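Local structure of DUF416 domain-containing protein (Shewanella baltica, 2Q9R) at residues 26-31 and 118-123; 130-135 and 147-152. The protein is an all-helical DUF416 family member of unknown function that binds benzoic acid. All blocks are in the same frame, centred on the assembly; numbering follows the deposited sequence.

Contact 1: 26-31 and 118-123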
# COMPACT_ATOMS: atom_id res chain seq x y z
N ALA A 26 -7.36 19.58 -2.65
CA ALA A 26 -6.31 18.80 -1.99
C ALA A 26 -6.35 17.30 -2.42
O ALA A 26 -5.31 16.68 -2.70
CB ALA A 26 -6.45 18.94 -0.45
N LEU A 27 -7.54 16.71 -2.41
CA LEU A 27 -7.70 15.35 -2.93
C LEU A 27 -7.30 15.21 -4.41
O LEU A 27 -6.75 14.22 -4.80
CB LEU A 27 -9.14 14.82 -2.71
CG LEU A 27 -9.56 14.51 -1.28
CD1 LEU A 27 -10.90 13.78 -1.27
CD2 LEU A 27 -8.44 13.73 -0.45
N CYS A 28 -7.57 16.19 -5.24
CA CYS A 28 -7.25 16.06 -6.66
C CYS A 28 -5.77 16.13 -6.86
O CYS A 28 -5.24 15.45 -7.70
CB CYS A 28 -7.92 17.13 -7.50
SG CYS A 28 -9.67 16.89 -7.73
N GLN A 29 -5.11 17.00 -6.10
CA GLN A 29 -3.68 17.14 -6.16
C GLN A 29 -3.03 15.80 -5.82
O GLN A 29 -2.10 15.41 -6.45
CB GLN A 29 -3.17 18.22 -5.22
CG GLN A 29 -1.66 18.35 -5.20
CD GLN A 29 -1.12 18.93 -6.46
OE1 GLN A 29 -1.59 19.94 -6.88
NE2 GLN A 29 -0.15 18.28 -7.09
N ARG A 30 -3.53 15.12 -4.80
CA ARG A 30 -2.97 13.88 -4.33
C ARG A 30 -3.00 12.73 -5.37
O ARG A 30 -2.14 11.86 -5.36
CB ARG A 30 -3.72 13.51 -3.03
CG ARG A 30 -3.30 12.26 -2.35
CD ARG A 30 -3.79 12.27 -0.90
NE ARG A 30 -3.75 10.97 -0.29
CZ ARG A 30 -4.78 10.12 -0.22
NH1 ARG A 30 -5.97 10.41 -0.74
NH2 ARG A 30 -4.62 8.96 0.39
N MSE A 31 -3.98 12.76 -6.26
CA MSE A 31 -4.10 11.80 -7.35
C MSE A 31 -3.10 11.98 -8.53
O MSE A 31 -2.91 11.04 -9.32
CB MSE A 31 -5.51 11.91 -7.94
CG MSE A 31 -6.69 11.60 -7.00
SE MSE A 31 -8.36 12.10 -7.85
CE MSE A 31 -9.37 12.41 -6.31
N VAL A 118 -18.39 17.67 -3.17
CA VAL A 118 -18.45 16.70 -2.10
C VAL A 118 -18.13 15.31 -2.66
O VAL A 118 -17.35 14.61 -2.08
CB VAL A 118 -19.87 16.70 -1.37
CG1 VAL A 118 -20.05 15.44 -0.49
CG2 VAL A 118 -20.13 18.02 -0.55
N ASN A 119 -18.70 14.94 -3.81
CA ASN A 119 -18.47 13.61 -4.40
C ASN A 119 -17.06 13.30 -4.89
O ASN A 119 -16.77 12.15 -5.21
CB ASN A 119 -19.47 13.33 -5.53
CG ASN A 119 -20.83 12.90 -4.98
OD1 ASN A 119 -20.96 12.54 -3.80
ND2 ASN A 119 -21.87 12.94 -5.84
N ILE A 120 -16.18 14.30 -4.91
CA ILE A 120 -14.77 14.04 -5.15
C ILE A 120 -14.25 13.14 -4.07
O ILE A 120 -13.28 12.38 -4.30
CB ILE A 120 -13.90 15.36 -5.22
CG1 ILE A 120 -14.28 16.22 -6.45
CG2 ILE A 120 -12.43 15.04 -5.20
CD1 ILE A 120 -14.51 15.48 -7.75
N SER A 121 -14.89 13.19 -2.87
CA SER A 121 -14.51 12.23 -1.78
C SER A 121 -14.67 10.76 -2.18
O SER A 121 -13.80 9.92 -1.92
CB SER A 121 -15.31 12.46 -0.49
OG SER A 121 -15.05 11.40 0.47
N LYS A 122 -15.83 10.44 -2.74
CA LYS A 122 -16.15 9.11 -3.22
C LYS A 122 -15.28 8.68 -4.40
O LYS A 122 -14.90 7.51 -4.54
CB LYS A 122 -17.61 9.07 -3.64
CG LYS A 122 -18.58 9.19 -2.44
CD LYS A 122 -20.05 9.18 -2.91
CE LYS A 122 -21.05 9.15 -1.72
NZ LYS A 122 -22.48 9.15 -2.20
N LEU A 123 -14.96 9.62 -5.28
CA LEU A 123 -14.12 9.29 -6.40
C LEU A 123 -12.77 8.83 -5.88
O LEU A 123 -12.25 7.77 -6.28
CB LEU A 123 -14.02 10.50 -7.32
CG LEU A 123 -13.25 10.31 -8.61
CD1 LEU A 123 -13.70 11.33 -9.67
CD2 LEU A 123 -11.76 10.43 -8.31

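Contact 2: 130-135 and 147-152. With BEZ (benzoic acid), chain E.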
# COMPACT_ATOMS: atom_id res chain seq x y z
N ASN A 130 -11.10 0.03 -5.87
CA ASN A 130 -11.05 -0.66 -7.16
C ASN A 130 -9.70 -1.29 -7.37
O ASN A 130 -9.60 -2.42 -7.88
CB ASN A 130 -11.33 0.29 -8.33
CG ASN A 130 -12.76 0.71 -8.43
OD1 ASN A 130 -13.66 0.05 -7.89
ND2 ASN A 130 -12.99 1.82 -9.09
N TYR A 131 -8.66 -0.59 -6.92
CA TYR A 131 -7.29 -1.08 -6.91
C TYR A 131 -7.19 -2.36 -6.09
O TYR A 131 -6.68 -3.35 -6.59
CB TYR A 131 -6.34 -0.01 -6.36
CG TYR A 131 -4.89 -0.44 -6.34
CD1 TYR A 131 -4.16 -0.47 -7.50
CD2 TYR A 131 -4.25 -0.81 -5.16
CE1 TYR A 131 -2.85 -0.87 -7.50
CE2 TYR A 131 -2.92 -1.21 -5.15
CZ TYR A 131 -2.23 -1.22 -6.34
OH TYR A 131 -0.92 -1.60 -6.43
N ILE A 132 -7.70 -2.32 -4.86
CA ILE A 132 -7.71 -3.49 -3.97
C ILE A 132 -8.53 -4.62 -4.56
O ILE A 132 -8.09 -5.77 -4.59
CB ILE A 132 -8.27 -3.14 -2.60
CG1 ILE A 132 -7.31 -2.18 -1.87
CG2 ILE A 132 -8.55 -4.42 -1.78
CD1 ILE A 132 -7.88 -1.50 -0.64
N GLU A 133 -9.71 -4.27 -5.07
CA GLU A 133 -10.65 -5.28 -5.59
C GLU A 133 -10.20 -5.87 -6.94
O GLU A 133 -10.52 -7.02 -7.24
CB GLU A 133 -12.08 -4.74 -5.66
CG GLU A 133 -12.81 -4.66 -4.32
CD GLU A 133 -13.95 -3.64 -4.35
OE1 GLU A 133 -14.44 -3.33 -5.44
OE2 GLU A 133 -14.34 -3.10 -3.31
N ALA A 134 -9.42 -5.11 -7.71
CA ALA A 134 -8.89 -5.54 -9.01
C ALA A 134 -8.13 -6.85 -8.89
O ALA A 134 -8.28 -7.74 -9.68
CB ALA A 134 -7.94 -4.47 -9.57
N ILE A 135 -7.29 -6.91 -7.88
CA ILE A 135 -6.39 -8.04 -7.68
C ILE A 135 -7.12 -9.18 -6.94
O ILE A 135 -7.09 -10.34 -7.36
CB ILE A 135 -5.15 -7.51 -6.89
CG1 ILE A 135 -4.40 -8.61 -6.10
CG2 ILE A 135 -5.60 -6.41 -6.00
N ASP A 147 -15.20 -4.79 5.10
CA ASP A 147 -14.16 -5.17 6.07
C ASP A 147 -12.90 -5.70 5.39
O ASP A 147 -11.77 -5.42 5.82
CB ASP A 147 -14.65 -6.27 6.99
CG ASP A 147 -15.78 -5.86 7.88
OD1 ASP A 147 -16.04 -4.66 8.08
OD2 ASP A 147 -16.41 -6.80 8.41
N PHE A 148 -13.09 -6.50 4.35
CA PHE A 148 -11.97 -7.03 3.59
C PHE A 148 -11.16 -5.91 2.94
O PHE A 148 -9.93 -5.89 3.01
CB PHE A 148 -12.47 -7.99 2.51
CG PHE A 148 -11.40 -8.47 1.61
CD1 PHE A 148 -10.59 -9.53 1.98
CD2 PHE A 148 -11.20 -7.88 0.37
CE1 PHE A 148 -9.59 -9.98 1.13
CE2 PHE A 148 -10.23 -8.35 -0.49
CZ PHE A 148 -9.40 -9.38 -0.11
N VAL A 149 -11.85 -4.96 2.33
CA VAL A 149 -11.16 -3.82 1.74
C VAL A 149 -10.37 -3.03 2.81
O VAL A 149 -9.20 -2.66 2.62
CB VAL A 149 -12.14 -2.93 0.95
CG1 VAL A 149 -11.43 -1.70 0.39
CG2 VAL A 149 -12.79 -3.74 -0.21
N PHE A 150 -10.98 -2.80 3.97
CA PHE A 150 -10.31 -2.01 5.01
C PHE A 150 -9.19 -2.74 5.71
O PHE A 150 -8.45 -2.13 6.49
CB PHE A 150 -11.30 -1.40 6.02
CG PHE A 150 -11.94 -0.14 5.54
CD1 PHE A 150 -13.02 -0.19 4.65
CD2 PHE A 150 -11.44 1.11 5.91
CE1 PHE A 150 -13.62 0.96 4.17
CE2 PHE A 150 -12.03 2.28 5.41
CZ PHE A 150 -13.13 2.20 4.53
N ALA A 151 -9.02 -4.05 5.46
CA ALA A 151 -7.88 -4.78 6.01
C ALA A 151 -6.61 -4.42 5.25
O ALA A 151 -5.55 -4.91 5.59
CB ALA A 151 -8.12 -6.26 5.89
N HIS A 152 -6.74 -3.61 4.20
CA HIS A 152 -5.60 -3.24 3.39
C HIS A 152 -5.14 -1.85 3.79
O HIS A 152 -5.92 -0.94 3.81
CB HIS A 152 -5.99 -3.21 1.92
CG HIS A 152 -6.27 -4.56 1.34
ND1 HIS A 152 -7.38 -5.30 1.70
CD2 HIS A 152 -5.61 -5.30 0.42
CE1 HIS A 152 -7.35 -6.46 1.06
NE2 HIS A 152 -6.30 -6.48 0.27
C BEZ E . -5.82 -9.71 -1.20
O1 BEZ E . -5.53 -8.47 -1.17
O2 BEZ E . -6.55 -10.21 -2.11
C1 BEZ E . -5.30 -10.60 -0.13
C2 BEZ E . -6.12 -11.64 0.38
C3 BEZ E . -5.60 -12.45 1.40
C4 BEZ E . -4.31 -12.24 1.87
C5 BEZ E . -3.52 -11.21 1.36
C6 BEZ E . -4.01 -10.38 0.34

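Contact 1: 26-31 and 118-123
Ile120, in the first turn of helix 120-136, directs its CB toward helix 17-42 and meets three of its residues. The touching is done by one branch, the methyl CG2: with CG1 beside the backbone N (chi1 -66°), CG2 is left anti to that N, facing helix 17-42. Ile120 CG2 lies 4.1 Å from Leu27 CB and also touches Cys28 SG and Met31 CE, which sets a single methyl among side chains from two successive turns of the facing helix. The backbone takes part too: Leu27 CD1 packs against the main chain at Ile120 and Ser121, 4.0 Å from Ser121 CA and close to the carbonyl oxygen of Ile120. Ser121 itself turns its CB away from helix 17-42, and its OG is hydrogen-bonded to Gln162 of helix 153-170. About a turn after Ile120, Leu123 closes the contact with its CD2 methyl, 3.7 Å from Met31 CE and 3.8 Å from Met31 SE. Met31 is a selenomethionine; its chain runs extended beyond CG and crosses the leucine obliquely, bringing selenium and terminal methyl together onto the same leucine branch. Helix 92-111 packs on this group as well, with Ala101 touching Cys28, Met31 and Leu123, while Leu161 and Leu165 of helix 153-170 pack on Leu27. The meeting is thus helix-to-helix packing in the core of an all-helical fold. With methyl, sulfur and selenium as its main meeting groups and no polar bond between the segments, it rests on shape and on exclusion of water.

Contact 2: 130-135 and 147-152
Ile132 sets its CG2 methyl over the centre of one face of the His152 imidazole, 3.6 Å from the ring centroid and only 5° off the ring normal, a CH-pi contact. Through its other branch, Ile132 CD1 sits 3.6 Å from His152 CB and also touches Val149 CG1 of helix 142-150. At the margin of the contact, Glu133 carries its OE2 to 3.5 Å from Val149 CG2, an approach of carboxylate oxygen to methyl. The histidine ring is held from its two nitrogens. His152 NE2 gives a nearly straight hydrogen bond to O1 of a bound benzoic acid, 2.6 Å long with an angle of 174° at the hydrogen. His152 ND1 reaches back to Phe148 O, which lies 2.9 Å away and close to the imidazole plane; the bond is bent, and the oxygen also accepts from Ala151 N. This bracing belongs to the short connection between helix 142-150 and helix 153-170, where His152 is the N-cap residue of the second helix, and both helices pack against helix 120-136. Replacing the histidine by an alanine is likely to leave O1 of the benzoic acid without its NE2 donor and Ile132 CG2 without the ring face it packs on. Phe148, with CG anti to its backbone N (chi1 174°), projects its ring to the same ligand, presenting its edge to benzoic acid O2, with CZ 3.6 Å from that oxygen; CE1 of His152 lies over one face, toward the rim. Farther out, Ser136 OG also hydrogen-bonds the benzoic acid, and Leu37 and Ile197 of the second subunit pack on Phe148 and His152 respectively.

Helix 120-136 joins the two contacts: contact 1 uses its beginning and contact 2 a part near its end. Their centres are about 18 Å apart and their nearest atoms about 7 Å, without touching. Along the chain they follow in series, contact 1 closing before contact 2 opens. The first is long-range, pairing helix 120-136 with helix 17-42 about 2 Å from the centre of the chain; the second is local, folding helix 142-150 back on it about 18 Å from that centre. One helix therefore runs from the buried core to a region that binds benzoic acid and meets the second subunit.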